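Local coordinates for tetratricopeptide TPR_2 repeat protein (Thermobaculum terrenum, PDB 5DJS) that is of unassigned function but combines tetratricopeptide repeats with a family 41 glycosyl transferase region of the GT-B clan and holds uridine-5'-diphosphate, at residues G170-H175 with V242-H247; Y198-R203 with R219-L224. The protein carries 1 engineered substitution. All coordinates share one frame; numbering follows the deposited sequence.

Contact 1 (G170-H175 with V242-H247)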
loop_
_atom_site.group_PDB
_atom_site.type_symbol
_atom_site.label_atom_id
_atom_site.label_comp_id
_atom_site.label_asym_id
_atom_site.label_seq_id
_atom_site.Cartn_x
_atom_site.Cartn_y
_atom_site.Cartn_z
ATOM N N GLY A 170 -1.558 11.194 -1.966
ATOM C CA GLY A 170 -2.404 11.076 -3.151
ATOM C C GLY A 170 -3.371 9.917 -3.089
ATOM O O GLY A 170 -3.943 9.542 -4.113
ATOM N N GLU A 171 -3.555 9.332 -1.905
ATOM C CA GLU A 171 -4.641 8.378 -1.709
ATOM C C GLU A 171 -5.465 8.671 -0.431
ATOM O O GLU A 171 -5.767 7.780 0.376
ATOM C CB GLU A 171 -4.125 6.941 -1.819
ATOM C CG GLU A 171 -2.915 6.651 -0.963
ATOM C CD GLU A 171 -1.583 6.831 -1.678
ATOM O OE1 GLU A 171 -1.542 7.288 -2.841
ATOM O OE2 GLU A 171 -0.553 6.488 -1.051
ATOM N N LEU A 172 -5.829 9.950 -0.294
ATOM C CA LEU A 172 -6.827 10.420 0.657
ATOM C C LEU A 172 -8.205 10.144 0.076
ATOM O O LEU A 172 -8.801 11.026 -0.517
ATOM C CB LEU A 172 -6.665 11.934 0.916
ATOM C CG LEU A 172 -5.341 12.405 1.530
ATOM C CD1 LEU A 172 -5.426 13.878 1.888
ATOM C CD2 LEU A 172 -4.964 11.590 2.756
ATOM N N ARG A 173 -8.672 8.904 0.233
ATOM C CA ARG A 173 -9.965 8.421 -0.292
ATOM C C ARG A 173 -10.231 7.022 0.275
ATOM O O ARG A 173 -9.475 6.566 1.145
ATOM C CB ARG A 173 -9.976 8.392 -1.837
ATOM C CG ARG A 173 -9.020 7.387 -2.462
ATOM C CD ARG A 173 -9.152 7.321 -3.979
ATOM N NE ARG A 173 -8.040 6.556 -4.532
ATOM C CZ ARG A 173 -6.813 7.025 -4.749
ATOM N NH1 ARG A 173 -6.500 8.298 -4.515
ATOM N NH2 ARG A 173 -5.890 6.213 -5.238
ATOM N N CYS A 174 -11.283 6.343 -0.210
ATOM C CA CYS A 174 -11.572 4.941 0.150
ATOM C C CYS A 174 -10.389 4.068 -0.229
ATOM O O CYS A 174 -10.318 3.551 -1.341
ATOM C CB CYS A 174 -12.841 4.431 -0.541
ATOM S SG CYS A 174 -14.355 5.185 0.092
ATOM N N HIS A 175 -9.465 3.933 0.719
ATOM C CA HIS A 175 -8.165 3.334 0.489
ATOM C C HIS A 175 -7.480 3.220 1.846
ATOM O O HIS A 175 -7.627 4.111 2.673
ATOM C CB HIS A 175 -7.340 4.230 -0.447
ATOM C CG HIS A 175 -5.976 3.698 -0.742
ATOM N ND1 HIS A 175 -5.737 2.740 -1.704
ATOM C CD2 HIS A 175 -4.780 3.973 -0.185
ATOM C CE1 HIS A 175 -4.446 2.451 -1.728
ATOM N NE2 HIS A 175 -3.842 3.189 -0.815
ATOM N N VAL A 242 3.934 15.231 7.073
ATOM C CA VAL A 242 3.866 13.769 7.101
ATOM C C VAL A 242 3.580 13.212 5.711
ATOM O O VAL A 242 2.585 13.572 5.067
ATOM C CB VAL A 242 2.803 13.246 8.091
ATOM C CG1 VAL A 242 2.945 11.740 8.287
ATOM C CG2 VAL A 242 2.939 13.943 9.440
ATOM N N ASP A 243 4.488 12.347 5.262
ATOM C CA ASP A 243 4.331 11.590 4.022
ATOM C C ASP A 243 3.506 10.354 4.321
ATOM O O ASP A 243 3.992 9.418 4.953
ATOM C CB ASP A 243 5.690 11.156 3.474
ATOM C CG ASP A 243 5.571 10.104 2.387
ATOM O OD1 ASP A 243 4.704 10.274 1.486
ATOM O OD2 ASP A 243 6.339 9.111 2.453
ATOM N N LEU A 244 2.274 10.362 3.850
ATOM C CA LEU A 244 1.381 9.227 3.997
ATOM C C LEU A 244 1.478 8.229 2.847
ATOM O O LEU A 244 1.104 7.076 3.036
ATOM C CB LEU A 244 -0.070 9.710 4.129
ATOM C CG LEU A 244 -0.735 9.818 5.510
ATOM C CD1 LEU A 244 0.213 10.065 6.669
ATOM C CD2 LEU A 244 -1.783 10.914 5.431
ATOM N N SER A 245 1.955 8.658 1.676
ATOM C CA SER A 245 1.938 7.806 0.480
ATOM C C SER A 245 3.136 6.877 0.313
ATOM O O SER A 245 2.956 5.722 -0.071
ATOM C CB SER A 245 1.756 8.641 -0.789
ATOM O OG SER A 245 0.422 9.130 -0.876
ATOM N N TRP A 246 4.343 7.394 0.565
ATOM C CA TRP A 246 5.621 6.660 0.364
ATOM C C TRP A 246 5.755 6.299 -1.131
ATOM O O TRP A 246 4.951 6.723 -1.986
ATOM C CB TRP A 246 5.719 5.449 1.334
ATOM C CG TRP A 246 7.034 4.663 1.414
ATOM C CD1 TRP A 246 8.148 4.954 2.146
ATOM C CD2 TRP A 246 7.302 3.407 0.771
ATOM N NE1 TRP A 246 9.108 3.974 1.959
ATOM C CE2 TRP A 246 8.610 3.016 1.114
ATOM C CE3 TRP A 246 6.571 2.604 -0.100
ATOM C CZ2 TRP A 246 9.192 1.827 0.620
ATOM C CZ3 TRP A 246 7.141 1.433 -0.590
ATOM C CH2 TRP A 246 8.432 1.053 -0.228
ATOM N N HIS A 247 6.804 5.574 -1.461
ATOM C CA HIS A 247 6.980 5.018 -2.786
ATOM C C HIS A 247 5.807 4.227 -3.400
ATOM O O HIS A 247 5.742 4.126 -4.615
ATOM C CB HIS A 247 8.233 4.155 -2.791
ATOM C CG HIS A 247 9.499 4.943 -2.711
ATOM N ND1 HIS A 247 10.174 5.150 -1.532
ATOM C CD2 HIS A 247 10.214 5.569 -3.669
ATOM C CE1 HIS A 247 11.256 5.866 -1.769
ATOM N NE2 HIS A 247 11.305 6.130 -3.060
#
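E171 and S245 carry the polar side of this contact. The glutamate CG sits between the backbone N and the carbonyl carbon (chi1 51°), and the chain then bends at chi2 (-93°), which turns the carboxylate toward the serine. S245 OG lies 2.8 Å from E171 OE2 in a weak hydrogen bond. That bond is not settled, since S245 OG is also hydrogen-bonded to S169 OG, its stronger partner. S169 OG in turn bonds to E171 N, and E171 OE1 is held by M250 N, while the link from OE2 to S245 stays weak. S245 OG also comes within 3.1 Å of G170 N.

The apolar share is small: the methyls L172 CD2 and L244 CD2 come within 4.2 Å of each other.

Further bonds shape each loop separately. W246 N donates to D243 OD1 over 3.0 Å, nearly straight at 173° and on the syn side of the carboxylate; this is an Asx motif at the end of the strand. In the other loop R173 NH1 reaches back to G170 O at 2.9 Å, while L172 is the centre of an inverse gamma turn.

The loops leave the C-terminal ends of two adjacent parallel strands, 163-169 and 240-243, in the N-terminal Rossmann-like half of the GT-B fold. The side chain of E171 is about 11 Å from the bound UDP, whose pocket is built by residues of the other half. Helix 176-187 begins where segment 170-175 ends and covers the leucines with L181 and E171 with V177; behind segment 242-247, W246 and H247 pack on helix 111-120.

Contact 2 (Y198-R203 with R219-L224)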
loop_
_atom_site.group_PDB
_atom_site.type_symbol
_atom_site.label_atom_id
_atom_site.label_comp_id
_atom_site.label_asym_id
_atom_site.label_seq_id
_atom_site.Cartn_x
_atom_site.Cartn_y
_atom_site.Cartn_z
ATOM N N TYR A 198 -2.973 17.700 2.497
ATOM C CA TYR A 198 -2.629 18.032 1.127
ATOM C C TYR A 198 -2.948 16.810 0.255
ATOM O O TYR A 198 -2.214 15.807 0.271
ATOM C CB TYR A 198 -1.167 18.426 1.079
ATOM C CG TYR A 198 -0.837 19.648 1.924
ATOM C CD1 TYR A 198 -0.928 20.945 1.406
ATOM C CD2 TYR A 198 -0.418 19.507 3.244
ATOM C CE1 TYR A 198 -0.618 22.056 2.186
ATOM C CE2 TYR A 198 -0.099 20.609 4.031
ATOM C CZ TYR A 198 -0.201 21.881 3.501
ATOM O OH TYR A 198 0.117 22.971 4.283
ATOM N N SER A 199 -4.067 16.894 -0.473
ATOM C CA SER A 199 -4.560 15.805 -1.353
ATOM C C SER A 199 -3.881 15.856 -2.711
ATOM O O SER A 199 -4.106 16.784 -3.497
ATOM C CB SER A 199 -6.085 15.908 -1.547
ATOM O OG SER A 199 -6.586 14.966 -2.496
ATOM N N ASN A 200 -3.090 14.835 -3.002
ATOM C CA ASN A 200 -2.313 14.766 -4.249
ATOM C C ASN A 200 -2.935 13.895 -5.373
ATOM O O ASN A 200 -2.213 13.330 -6.215
ATOM C CB ASN A 200 -0.889 14.283 -3.921
ATOM C CG ASN A 200 0.085 14.470 -5.070
ATOM O OD1 ASN A 200 1.067 13.744 -5.177
ATOM N ND2 ASN A 200 -0.179 15.443 -5.932
ATOM N N ASP A 201 -4.265 13.801 -5.392
ATOM C CA ASP A 201 -4.978 13.071 -6.432
ATOM C C ASP A 201 -6.392 13.642 -6.509
ATOM O O ASP A 201 -6.980 13.933 -5.468
ATOM C CB ASP A 201 -4.992 11.589 -6.085
ATOM C CG ASP A 201 -5.548 10.729 -7.189
ATOM O OD1 ASP A 201 -6.788 10.579 -7.279
ATOM O OD2 ASP A 201 -4.737 10.168 -7.948
ATOM N N PRO A 202 -6.927 13.835 -7.733
ATOM C CA PRO A 202 -8.253 14.455 -7.877
ATOM C C PRO A 202 -9.450 13.624 -7.405
ATOM O O PRO A 202 -10.491 14.204 -7.106
ATOM C CB PRO A 202 -8.364 14.740 -9.382
ATOM C CG PRO A 202 -7.330 13.905 -10.034
ATOM C CD PRO A 202 -6.260 13.628 -9.033
ATOM N N ARG A 203 -9.327 12.297 -7.363
ATOM C CA ARG A 203 -10.445 11.450 -6.935
ATOM C C ARG A 203 -10.947 11.874 -5.550
ATOM O O ARG A 203 -10.191 11.886 -4.573
ATOM C CB ARG A 203 -10.054 9.969 -6.913
ATOM C CG ARG A 203 -10.069 9.308 -8.274
ATOM C CD ARG A 203 -9.406 7.947 -8.224
ATOM N NE ARG A 203 -7.949 8.056 -8.088
ATOM C CZ ARG A 203 -7.088 7.041 -8.209
ATOM N NH1 ARG A 203 -7.513 5.806 -8.473
ATOM N NH2 ARG A 203 -5.781 7.261 -8.068
ATOM N N ARG A 219 -6.578 22.314 1.042
ATOM C CA ARG A 219 -5.550 22.328 -0.061
ATOM C C ARG A 219 -5.513 21.119 -1.041
ATOM O O ARG A 219 -5.012 20.035 -0.703
ATOM C CB ARG A 219 -4.120 22.574 0.484
ATOM C CG ARG A 219 -3.929 23.935 1.136
ATOM C CD ARG A 219 -3.754 23.869 2.649
ATOM N NE ARG A 219 -3.658 25.218 3.197
ATOM C CZ ARG A 219 -4.669 26.087 3.280
ATOM N NH1 ARG A 219 -5.907 25.774 2.892
ATOM N NH2 ARG A 219 -4.435 27.295 3.779
ATOM N N ASP A 220 -6.037 21.338 -2.255
ATOM C CA ASP A 220 -5.863 20.424 -3.403
ATOM C C ASP A 220 -4.568 20.699 -4.169
ATOM O O ASP A 220 -4.419 21.744 -4.800
ATOM C CB ASP A 220 -7.049 20.536 -4.367
ATOM C CG ASP A 220 -8.341 20.033 -3.761
ATOM O OD1 ASP A 220 -8.299 19.100 -2.924
ATOM O OD2 ASP A 220 -9.403 20.572 -4.127
ATOM N N VAL A 221 -3.674 19.715 -4.165
ATOM C CA VAL A 221 -2.267 19.903 -4.500
ATOM C C VAL A 221 -1.830 19.333 -5.860
ATOM O O VAL A 221 -0.826 19.804 -6.418
ATOM C CB VAL A 221 -1.416 19.345 -3.335
ATOM C CG1 VAL A 221 0.068 19.250 -3.663
ATOM C CG2 VAL A 221 -1.617 20.235 -2.117
ATOM N N TRP A 222 -2.574 18.373 -6.416
ATOM C CA TRP A 222 -2.169 17.692 -7.671
ATOM C C TRP A 222 -1.747 18.625 -8.826
ATOM O O TRP A 222 -0.740 18.342 -9.484
ATOM C CB TRP A 222 -3.203 16.635 -8.126
ATOM C CG TRP A 222 -4.534 17.162 -8.553
ATOM C CD1 TRP A 222 -4.874 17.599 -9.794
ATOM C CD2 TRP A 222 -5.714 17.307 -7.737
ATOM N NE1 TRP A 222 -6.186 18.021 -9.810
ATOM C CE2 TRP A 222 -6.724 17.856 -8.561
ATOM C CE3 TRP A 222 -6.007 17.047 -6.386
ATOM C CZ2 TRP A 222 -8.013 18.134 -8.086
ATOM C CZ3 TRP A 222 -7.282 17.329 -5.910
ATOM C CH2 TRP A 222 -8.271 17.868 -6.763
ATOM N N PRO A 223 -2.447 19.768 -9.033
ATOM C CA PRO A 223 -2.032 20.636 -10.143
ATOM C C PRO A 223 -0.762 21.467 -9.917
ATOM O O PRO A 223 -0.290 22.098 -10.874
ATOM C CB PRO A 223 -3.232 21.587 -10.321
ATOM C CG PRO A 223 -4.301 21.084 -9.414
ATOM C CD PRO A 223 -3.586 20.365 -8.320
ATOM N N LEU A 224 -0.225 21.480 -8.691
ATOM C CA LEU A 224 0.912 22.347 -8.347
ATOM C C LEU A 224 2.242 21.650 -8.626
ATOM O O LEU A 224 2.312 20.423 -8.580
ATOM C CB LEU A 224 0.852 22.760 -6.872
ATOM C CG LEU A 224 -0.457 23.354 -6.338
ATOM C CD1 LEU A 224 -0.280 23.715 -4.873
ATOM C CD2 LEU A 224 -0.934 24.566 -7.123
#
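Y198 and R219 lie side by side and point the same way, the phenol ring and guanidinium planes 63° apart. The aliphatic part of R219 makes the touch, its CD 3.7 Å from Y198 CE1, while the polar ends of both residues converge on D236 OD2. V221 CG2 meets the same ring at its edge, in plane, 3.7 Å from Y198 CD1.

Farther along, W222 CG lies between its backbone N and carbonyl carbon (chi1 67°), placing the indole against P202 in a CH-pi contact: P202 CA stands 3.4 Å from the centroid of the six-membered ring, only 5° off its normal. P223 CD lies on the opposite face, so the indole is sandwiched between two prolines. The CB of D201 points away from segment 219-224, and R203 grips its carboxylate side-on through NE and NH2.

Between these two clusters, S199 N donates to R219 O at 3.3 Å and S199 O accepts from V221 N at 3.0 Å, bridging S199 with D220 in parallel.

The bridge ends strand 193-199, outermost in the sheet, whose other side pairs with strand 163-169. Helix 226-236 packs on the Y198 end, L229 touching both Y198 and V221.

Contact 1 is buried near the centre of the chain, whereas contact 2 lies on the sheet margin and is partly exposed. Both sit at the C-terminal ends of strands of the same parallel sheet, and strand 163-169 connects them: its following loop supplies segment 170-175, and its flank pairs with the strand ending in segment 198-203. Contact 1 depends on a small buried polar network; contact 2 has the larger interface, with backbone pairing and broad ring packing. They meet directly, G170 CA packing 3.6 Å from N200 CB, and the guanidinium groups of R173 and R203 gather round the D201 carboxylate, the R173 ion pair being long and weak.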